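Local coordinates for putative cell adhesion protein (Bacteroides eggerthii, PDB 4GPV) that is probably a FimA-like major fimbrial subunit that polymerises into pili on the cell surface and may take part in adhesion, at residues G58-Y66 with I76-K84; N170-I178 with D308-G316. All coordinates share one frame; numbering follows the deposited sequence.

Contact 1. Residues G58-Y66 with I76-K84; sequences GGALDCAPY and ITTGTTAAK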
ATOM      1  N   GLY A  58      18.997   6.077 -25.417  1.00 32.31           N
ATOM      2  CA  GLY A  58      17.764   6.235 -26.179  1.00 33.80           C
ATOM      3  C   GLY A  58      16.580   5.388 -25.758  1.00 34.46           C
ATOM      4  O   GLY A  58      15.606   5.292 -26.511  1.00 33.38           O
ATOM      5  N   GLY A  59      16.687   4.745 -24.595  1.00 30.34           N
ATOM      6  CA  GLY A  59      15.621   3.921 -24.030  1.00 29.34           C
ATOM      7  C   GLY A  59      15.574   2.457 -24.435  1.00 31.42           C
ATOM      8  O   GLY A  59      14.767   1.726 -23.874  1.00 29.60           O
ATOM      9  N   ALA A  60      16.430   1.992 -25.357  1.00 27.58           N
ATOM     10  CA  ALA A  60      16.407   0.570 -25.732  1.00 26.59           C
ATOM     11  C   ALA A  60      16.954  -0.310 -24.610  1.00 28.80           C
ATOM     12  O   ALA A  60      17.846   0.119 -23.872  1.00 28.59           O
ATOM     13  CB  ALA A  60      17.229   0.331 -27.000  1.00 28.08           C
ATOM     14  N   LEU A  61      16.457  -1.549 -24.507  1.00 25.38           N
ATOM     15  CA  LEU A  61      17.021  -2.513 -23.556  1.00 25.18           C
ATOM     16  C   LEU A  61      18.490  -2.786 -23.958  1.00 29.00           C
ATOM     17  O   LEU A  61      18.800  -2.944 -25.135  1.00 28.85           O
ATOM     18  CB  LEU A  61      16.223  -3.821 -23.540  1.00 25.88           C
ATOM     19  CG  LEU A  61      15.027  -3.844 -22.598  1.00 28.34           C
ATOM     20  CD1 LEU A  61      14.131  -5.005 -22.922  1.00 29.63           C
ATOM     21  CD2 LEU A  61      15.477  -3.897 -21.124  1.00 27.37           C
ATOM     22  N   ASP A  62      19.385  -2.792 -22.987  1.00 25.20           N
ATOM     23  CA  ASP A  62      20.799  -3.020 -23.287  1.00 24.09           C
ATOM     24  C   ASP A  62      21.080  -4.516 -23.395  1.00 27.70           C
ATOM     25  O   ASP A  62      22.069  -4.938 -23.986  1.00 26.67           O
ATOM     26  CB  ASP A  62      21.650  -2.355 -22.200  1.00 25.56           C
ATOM     27  CG  ASP A  62      23.137  -2.496 -22.445  1.00 31.30           C
ATOM     28  OD1 ASP A  62      23.602  -2.114 -23.556  1.00 30.90           O
ATOM     29  OD2 ASP A  62      23.813  -3.069 -21.586  1.00 33.57           O
ATOM     30  N   CYS A  63      20.155  -5.311 -22.853  1.00 26.14           N
ATOM     31  CA  CYS A  63      20.151  -6.765 -22.834  1.00 27.26           C
ATOM     32  C   CYS A  63      18.821  -7.232 -22.249  1.00 30.15           C
ATOM     33  O   CYS A  63      18.066  -6.422 -21.686  1.00 27.79           O
ATOM     34  CB  CYS A  63      21.340  -7.298 -22.029  1.00 28.96           C
ATOM     35  SG  CYS A  63      21.428  -6.651 -20.330  1.00 32.45           S
ATOM     36  N   ALA A  64      18.549  -8.551 -22.336  1.00 30.38           N
ATOM     37  CA  ALA A  64      17.322  -9.116 -21.753  1.00 29.48           C
ATOM     38  C   ALA A  64      17.328  -8.912 -20.207  1.00 31.83           C
ATOM     39  O   ALA A  64      18.386  -8.964 -19.582  1.00 30.02           O
ATOM     40  CB  ALA A  64      17.199 -10.603 -22.109  1.00 31.39           C
ATOM     41  N   PRO A  65      16.167  -8.667 -19.579  1.00 27.28           N
ATOM     42  CA  PRO A  65      16.149  -8.454 -18.116  1.00 26.14           C
ATOM     43  C   PRO A  65      16.735  -9.611 -17.306  1.00 27.70           C
ATOM     44  O   PRO A  65      16.644 -10.789 -17.692  1.00 27.96           O
ATOM     45  CB  PRO A  65      14.665  -8.249 -17.804  1.00 27.62           C
ATOM     46  CG  PRO A  65      14.099  -7.758 -19.114  1.00 30.63           C
ATOM     47  CD  PRO A  65      14.817  -8.536 -20.153  1.00 28.56           C
ATOM     48  N   TYR A  66      17.420  -9.256 -16.222  1.00 23.60           N
ATOM     49  CA  TYR A  66      18.059 -10.209 -15.321  1.00 24.14           C
ATOM     50  C   TYR A  66      17.062 -10.673 -14.281  1.00 27.10           C
ATOM     51  O   TYR A  66      16.401  -9.839 -13.632  1.00 25.30           O
ATOM     52  CB  TYR A  66      19.289  -9.564 -14.643  1.00 25.41           C
ATOM     53  CG  TYR A  66      19.963 -10.449 -13.621  1.00 28.98           C
ATOM     54  CD1 TYR A  66      20.933 -11.378 -14.002  1.00 32.86           C
ATOM     55  CD2 TYR A  66      19.596 -10.400 -12.279  1.00 29.21           C
ATOM     56  CE1 TYR A  66      21.539 -12.216 -13.066  1.00 35.26           C
ATOM     57  CE2 TYR A  66      20.181 -11.249 -11.340  1.00 30.73           C
ATOM     58  CZ  TYR A  66      21.162 -12.143 -11.735  1.00 39.11           C
ATOM     59  OH  TYR A  66      21.744 -12.955 -10.798  1.00 45.22           O
ATOM     60  N   ILE A  76      26.036  -8.975 -13.863  1.00 30.29           N
ATOM     61  CA  ILE A  76      25.427  -9.061 -15.181  1.00 29.11           C
ATOM     62  C   ILE A  76      26.527  -8.934 -16.233  1.00 31.96           C
ATOM     63  O   ILE A  76      27.265  -7.943 -16.226  1.00 30.61           O
ATOM     64  CB  ILE A  76      24.305  -8.002 -15.354  1.00 30.12           C
ATOM     65  CG1 ILE A  76      23.144  -8.242 -14.338  1.00 30.84           C
ATOM     66  CG2 ILE A  76      23.781  -8.002 -16.797  1.00 29.78           C
ATOM     67  CD1 ILE A  76      22.172  -7.082 -14.158  1.00 29.69           C
ATOM     68  N   THR A  77      26.637  -9.926 -17.140  1.00 28.96           N
ATOM     69  CA  THR A  77      27.690  -9.871 -18.165  1.00 30.30           C
ATOM     70  C   THR A  77      27.121  -9.853 -19.596  1.00 33.95           C
ATOM     71  O   THR A  77      27.883  -9.858 -20.557  1.00 35.68           O
ATOM     72  CB  THR A  77      28.645 -11.071 -18.019  1.00 39.74           C
ATOM     73  OG1 THR A  77      27.914 -12.264 -18.312  1.00 41.50           O
ATOM     74  CG2 THR A  77      29.281 -11.151 -16.638  1.00 39.79           C
ATOM     75  N   THR A  78      25.796  -9.829 -19.729  1.00 30.21           N
ATOM     76  CA  THR A  78      25.149  -9.862 -21.043  1.00 30.38           C
ATOM     77  C   THR A  78      24.921  -8.473 -21.640  1.00 34.01           C
ATOM     78  O   THR A  78      24.472  -8.371 -22.784  1.00 34.98           O
ATOM     79  CB  THR A  78      23.814 -10.598 -20.925  1.00 33.87           C
ATOM     80  OG1 THR A  78      23.105 -10.055 -19.813  1.00 38.28           O
ATOM     81  CG2 THR A  78      24.008 -12.103 -20.755  1.00 36.67           C
ATOM     82  N   GLY A  79      25.204  -7.437 -20.859  1.00 30.21           N
ATOM     83  CA  GLY A  79      25.043  -6.044 -21.259  1.00 28.91           C
ATOM     84  C   GLY A  79      26.285  -5.403 -21.837  1.00 30.35           C
ATOM     85  O   GLY A  79      27.310  -6.058 -22.049  1.00 29.49           O
ATOM     86  N   THR A  80      26.192  -4.102 -22.113  1.00 26.95           N
ATOM     87  CA  THR A  80      27.294  -3.415 -22.779  1.00 26.80           C
ATOM     88  C   THR A  80      27.618  -2.091 -22.093  1.00 29.33           C
ATOM     89  O   THR A  80      26.899  -1.665 -21.175  1.00 26.71           O
ATOM     90  CB  THR A  80      26.961  -3.158 -24.278  1.00 35.63           C
ATOM     91  OG1 THR A  80      26.127  -2.008 -24.385  1.00 35.88           O
ATOM     92  CG2 THR A  80      26.330  -4.370 -25.010  1.00 32.34           C
ATOM     93  N   THR A  81      28.652  -1.405 -22.614  1.00 29.17           N
ATOM     94  CA  THR A  81      29.070  -0.086 -22.123  1.00 28.94           C
ATOM     95  C   THR A  81      28.084   1.011 -22.559  1.00 33.04           C
ATOM     96  O   THR A  81      28.236   2.179 -22.158  1.00 31.33           O
ATOM     97  CB  THR A  81      30.485   0.232 -22.569  1.00 34.30           C
ATOM     98  OG1 THR A  81      30.586   0.082 -23.989  1.00 33.90           O
ATOM     99  CG2 THR A  81      31.506  -0.623 -21.854  1.00 33.66           C
ATOM    100  N   ALA A  82      27.035   0.620 -23.310  1.00 29.56           N
ATOM    101  CA  ALA A  82      25.968   1.529 -23.713  1.00 29.28           C
ATOM    102  C   ALA A  82      24.895   1.659 -22.619  1.00 29.56           C
ATOM    103  O   ALA A  82      24.057   2.556 -22.725  1.00 28.99           O
ATOM    104  CB  ALA A  82      25.338   1.074 -25.018  1.00 30.79           C
ATOM    105  N   ALA A  83      24.900   0.792 -21.564  1.00 26.30           N
ATOM    106  CA  ALA A  83      23.920   0.903 -20.471  1.00 26.20           C
ATOM    107  C   ALA A  83      24.069   2.254 -19.759  1.00 29.58           C
ATOM    108  O   ALA A  83      25.185   2.643 -19.410  1.00 27.97           O
ATOM    109  CB  ALA A  83      24.097  -0.238 -19.466  1.00 26.67           C
ATOM    110  N   LYS A  84      22.938   2.959 -19.547  1.00 26.98           N
ATOM    111  CA  LYS A  84      22.896   4.269 -18.881  1.00 26.92           C
ATOM    112  C   LYS A  84      22.040   4.285 -17.611  1.00 27.32           C
ATOM    113  O   LYS A  84      22.288   5.102 -16.723  1.00 26.00           O
ATOM    114  CB  LYS A  84      22.338   5.332 -19.836  1.00 29.77           C
ATOM    115  CG  LYS A  84      23.268   5.628 -21.026  1.00 38.54           C
ATOM    116  CD  LYS A  84      24.572   6.346 -20.641  1.00 46.90           C
ATOM    117  CE  LYS A  84      24.378   7.772 -20.179  1.00 61.35           C
ATOM    118  NZ  LYS A  84      25.645   8.364 -19.673  1.00 70.63           N
TER
HETATM  119  O   HOH W   1      23.399  -7.097 -25.034  1.00 43.30           O
HETATM  120  O   HOH W   2      20.523 -10.624 -20.354  1.00 46.38           O

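Contact 2. Residues N170-I178 with D308-G316; sequences NMTGGTITI and DVAAGGGGG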
ATOM      1  N   ASN A 170     -21.897  -0.340  28.009  1.00 35.27           N
ATOM      2  CA  ASN A 170     -23.196  -0.995  27.835  1.00 35.71           C
ATOM      3  C   ASN A 170     -23.552  -1.204  26.360  1.00 36.08           C
ATOM      4  O   ASN A 170     -24.633  -0.794  25.908  1.00 35.86           O
ATOM      5  CB  ASN A 170     -24.283  -0.181  28.533  1.00 39.98           C
ATOM      6  CG  ASN A 170     -24.006   0.120  29.988  1.00 55.81           C
ATOM      7  OD1 ASN A 170     -23.494  -0.713  30.749  1.00 43.51           O
ATOM      8  ND2 ASN A 170     -24.321   1.335  30.392  1.00 46.65           N
HETATM    9  N   MSE A 171     -22.635  -1.844  25.634  1.00 31.70           N
HETATM   10  CA  MSE A 171     -22.841  -2.122  24.214  0.50 29.50           C
HETATM   11  C   MSE A 171     -23.889  -3.215  24.002  1.00 35.60           C
HETATM   12  O   MSE A 171     -24.492  -3.267  22.932  1.00 35.57           O
HETATM   13  CB  MSE A 171     -21.534  -2.508  23.545  0.50 29.55           C
HETATM   14  CG  MSE A 171     -20.623  -1.335  23.326  0.50 33.60           C
HETATM   15 SE   MSE A 171     -18.942  -1.961  22.665  0.38 38.20          SE
HETATM   16  CE  MSE A 171     -19.498  -2.677  20.878  0.50 34.05           C
ATOM     17  N   THR A 172     -24.107  -4.079  25.001  1.00 33.70           N
ATOM     18  CA  THR A 172     -25.096  -5.157  24.962  1.00 34.11           C
ATOM     19  C   THR A 172     -25.930  -5.127  26.247  1.00 40.55           C
ATOM     20  O   THR A 172     -25.529  -4.502  27.246  1.00 39.89           O
ATOM     21  CB  THR A 172     -24.436  -6.545  24.768  1.00 46.23           C
ATOM     22  OG1 THR A 172     -23.695  -6.903  25.928  1.00 47.94           O
ATOM     23  CG2 THR A 172     -23.560  -6.648  23.524  1.00 44.72           C
ATOM     24  N   GLY A 173     -27.091  -5.779  26.202  1.00 37.51           N
ATOM     25  CA  GLY A 173     -27.980  -5.876  27.349  1.00 39.33           C
ATOM     26  C   GLY A 173     -29.044  -4.802  27.448  1.00 43.78           C
ATOM     27  O   GLY A 173     -30.045  -5.008  28.135  1.00 44.22           O
ATOM     28  N   GLY A 174     -28.824  -3.658  26.785  1.00 40.47           N
ATOM     29  CA  GLY A 174     -29.752  -2.526  26.799  1.00 40.73           C
ATOM     30  C   GLY A 174     -30.705  -2.483  25.621  1.00 43.36           C
ATOM     31  O   GLY A 174     -30.783  -3.434  24.834  1.00 41.76           O
ATOM     32  N   THR A 175     -31.442  -1.369  25.503  1.00 39.85           N
ATOM     33  CA  THR A 175     -32.441  -1.131  24.448  1.00 38.76           C
ATOM     34  C   THR A 175     -31.745  -1.026  23.093  1.00 38.46           C
ATOM     35  O   THR A 175     -32.272  -1.490  22.075  1.00 37.78           O
ATOM     36  CB  THR A 175     -33.241   0.136  24.792  1.00 45.28           C
ATOM     37  OG1 THR A 175     -33.885  -0.072  26.055  1.00 47.38           O
ATOM     38  CG2 THR A 175     -34.277   0.478  23.742  1.00 40.59           C
ATOM     39  N   ILE A 176     -30.582  -0.385  23.088  1.00 33.14           N
ATOM     40  CA  ILE A 176     -29.756  -0.222  21.903  1.00 31.92           C
ATOM     41  C   ILE A 176     -28.568  -1.118  22.083  1.00 35.68           C
ATOM     42  O   ILE A 176     -27.934  -1.093  23.145  1.00 36.61           O
ATOM     43  CB  ILE A 176     -29.366   1.254  21.672  1.00 34.90           C
ATOM     44  CG1 ILE A 176     -30.639   2.138  21.537  1.00 35.35           C
ATOM     45  CG2 ILE A 176     -28.414   1.402  20.461  1.00 35.26           C
ATOM     46  CD1 ILE A 176     -30.401   3.617  21.839  1.00 44.65           C
ATOM     47  N   THR A 177     -28.279  -1.925  21.054  1.00 29.50           N
ATOM     48  CA  THR A 177     -27.118  -2.789  21.102  0.50 28.56           C
ATOM     49  C   THR A 177     -26.264  -2.532  19.867  1.00 30.47           C
ATOM     50  O   THR A 177     -26.775  -2.196  18.792  1.00 29.71           O
ATOM     51  CB  THR A 177     -27.505  -4.263  21.299  0.50 37.60           C
ATOM     52  OG1 THR A 177     -26.336  -5.001  21.653  0.50 42.79           O
ATOM     53  CG2 THR A 177     -28.170  -4.884  20.085  0.50 33.61           C
ATOM     54  N   ILE A 178     -24.949  -2.611  20.055  1.00 25.60           N
ATOM     55  CA  ILE A 178     -23.992  -2.450  18.964  1.00 23.76           C
ATOM     56  C   ILE A 178     -23.076  -3.630  19.050  1.00 29.55           C
ATOM     57  O   ILE A 178     -22.601  -3.965  20.136  1.00 31.07           O
ATOM     58  CB  ILE A 178     -23.233  -1.078  18.939  1.00 25.65           C
ATOM     59  CG1 ILE A 178     -24.230   0.072  18.719  1.00 25.72           C
ATOM     60  CG2 ILE A 178     -22.143  -1.043  17.843  1.00 25.26           C
ATOM     61  CD1 ILE A 178     -23.620   1.505  18.882  1.00 31.97           C
ATOM     62  N   ASP A 308     -22.354   5.967  26.204  1.00 32.00           N
ATOM     63  CA  ASP A 308     -23.147   4.889  26.801  1.00 32.86           C
ATOM     64  C   ASP A 308     -24.072   4.415  25.700  1.00 36.77           C
ATOM     65  O   ASP A 308     -24.997   5.137  25.331  1.00 38.95           O
ATOM     66  CB  ASP A 308     -23.912   5.375  28.054  1.00 36.34           C
ATOM     67  CG  ASP A 308     -24.725   4.316  28.810  1.00 50.36           C
ATOM     68  OD1 ASP A 308     -24.993   3.233  28.232  1.00 49.42           O
ATOM     69  OD2 ASP A 308     -25.141   4.594  29.958  1.00 59.63           O
ATOM     70  N   VAL A 309     -23.773   3.240  25.120  1.00 32.58           N
ATOM     71  CA  VAL A 309     -24.516   2.712  23.971  1.00 31.44           C
ATOM     72  C   VAL A 309     -25.985   2.460  24.308  1.00 37.48           C
ATOM     73  O   VAL A 309     -26.834   2.953  23.578  1.00 35.84           O
ATOM     74  CB  VAL A 309     -23.842   1.455  23.369  1.00 34.51           C
ATOM     75  CG1 VAL A 309     -24.757   0.755  22.357  1.00 34.33           C
ATOM     76  CG2 VAL A 309     -22.510   1.831  22.730  1.00 32.48           C
ATOM     77  N   ALA A 310     -26.277   1.743  25.421  1.00 37.26           N
ATOM     78  CA  ALA A 310     -27.647   1.429  25.833  1.00 38.79           C
ATOM     79  C   ALA A 310     -28.497   2.691  25.952  1.00 44.14           C
ATOM     80  O   ALA A 310     -29.686   2.636  25.645  1.00 45.28           O
ATOM     81  CB  ALA A 310     -27.638   0.681  27.157  1.00 40.34           C
ATOM     82  N   ALA A 311     -27.856   3.837  26.306  1.00 41.09           N
ATOM     83  CA  ALA A 311     -28.467   5.153  26.487  1.00 41.69           C
ATOM     84  C   ALA A 311     -28.475   6.059  25.227  1.00 44.11           C
ATOM     85  O   ALA A 311     -28.918   7.200  25.324  1.00 44.28           O
ATOM     86  CB  ALA A 311     -27.779   5.878  27.633  1.00 43.02           C
ATOM     87  N   GLY A 312     -28.039   5.554  24.073  1.00 40.98           N
ATOM     88  CA  GLY A 312     -28.031   6.315  22.819  1.00 40.03           C
ATOM     89  C   GLY A 312     -26.725   6.974  22.392  1.00 43.20           C
ATOM     90  O   GLY A 312     -26.674   7.658  21.362  1.00 43.13           O
ATOM     91  N   GLY A 313     -25.671   6.785  23.173  1.00 37.05           N
ATOM     92  CA  GLY A 313     -24.366   7.345  22.836  1.00 35.80           C
ATOM     93  C   GLY A 313     -23.538   6.362  22.028  1.00 36.75           C
ATOM     94  O   GLY A 313     -23.983   5.243  21.778  1.00 34.86           O
ATOM     95  N   GLY A 314     -22.348   6.788  21.599  1.00 34.62           N
ATOM     96  CA  GLY A 314     -21.408   5.963  20.841  1.00 33.33           C
ATOM     97  C   GLY A 314     -21.915   5.247  19.597  1.00 35.60           C
ATOM     98  O   GLY A 314     -21.436   4.155  19.293  1.00 34.73           O
ATOM     99  N   GLY A 315     -22.836   5.874  18.867  1.00 32.31           N
ATOM    100  CA  GLY A 315     -23.504   5.298  17.699  1.00 32.34           C
ATOM    101  C   GLY A 315     -22.889   5.429  16.317  1.00 36.97           C
ATOM    102  O   GLY A 315     -23.468   4.937  15.348  1.00 37.56           O
ATOM    103  N   GLY A 316     -21.734   6.069  16.206  1.00 32.96           N
ATOM    104  CA  GLY A 316     -21.042   6.217  14.921  1.00 33.11           C
ATOM    105  C   GLY A 316     -21.842   6.990  13.890  1.00 35.45           C
ATOM    106  O   GLY A 316     -22.612   7.885  14.248  1.00 36.29           O
TER

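Contact 1. Residues G58-Y66 with I76-K84
The carboxylate of D62 grips T80 with both oxygens. OD2 receives the backbone N-H of T80 at 2.6 Å (T80 N to D62 OD2, 167° at the hydrogen), while the T80 hydroxyl donates to D62 OD1, 2.7 Å from T80 OG1. Each oxygen uses its syn lone pair, so the two donors of one residue enter the mouth of the carboxylate together. With CG anti to the backbone N (chi1 -178°), D62 extends from its loop toward 76-84, where OD2 also lies 3.5 Å from A83 CB. The backbone passes close beside the acid at G79, whose CA is 3.2 Å from D62 OD2; a side chain there would run into that oxygen. T80 OG1 is further occupied as an acceptor, by A82 N at 3.0 Å and by G14 N. OD1 of D62 has a second partner, forming a salt bridge with R56 NE on strand 50-56, which probably keeps the acid ionised. Shortening D62 to an alanine is likely to leave T80 N and the T80 hydroxyl proton without their acceptors and R56 without this counter-charge. Two waters tie the backbones alongside: one donates to D62 O and to T78 O, the other donates to A64 O and hydrogen-bonds T78 OG1. C63 sits between these bridges, its CB 3.4 Å from T78 O. Farther along, the end of I76 lies obliquely across the root of the Y66 ring, CD1 3.8 Å from Y66 CB. The D62 carboxylate thus clasps the start of an ST turn, made by T80 OG1 and A82 N and nested in the type I beta turn T80-A83 that leads into sheet strand 83-90.

Contact 2. Residues N170-I178 with D308-G316
V309 sets CG1 anti to its own N (chi1 169°), facing I178, whose outstretched chain lays CG1 and CD1 obliquely along that methyl; V309 CG1 to I178 CD1 is 3.7 Å. V309 begins a type I beta turn, V309-G312, following strand 297-306, and the turn packs on the loop joining strands 146-169 and 176-193 in the FimA-like C-terminal domain, a member of the transthyretin clan. G312 N closes the turn on V309 O at 2.9 Å, and G313 N reaches back to D308 O. I176 covers the turn's other end, CD1 meeting G312 CA at 3.7 Å. G174 takes the methyl of A310 against its backbone, where any side chain would clash. Two polar links join the loops at N170: A310 N makes only a weak, bent bond to N170 O (124° at the hydrogen). N170 ND2 gives a straighter one to D308 OD1 at 3.0 Å, aimed within the amide plane but arriving from above the carboxylate, the two planes 57° apart. Deeper in, the I178 methyl CD1 comes to 3.5 Å from G314 O, a carbonyl that also accepts from the hydroxyl of Y280.

Overall arrangement
Contacts 1 and 2 sit on opposite sides of the chain's centre, 31 and 35 Å from it, with their own centres 65 Å apart. They do not touch, the nearest atoms being about 50 Å apart, and the whole of contact 1 precedes contact 2 in sequence. Contact 1 is local, its segments separated by residues that include parts of the short strands 66-68 and 73-76; contact 2 joins segments 130 residues apart and so ties late sequence back onto the middle of the chain. One mixed sheet contains both 83-90 and 146-169, whereas 176-193 belongs to the second sheet. Each contact packs loops together near one end of the elongated subunit.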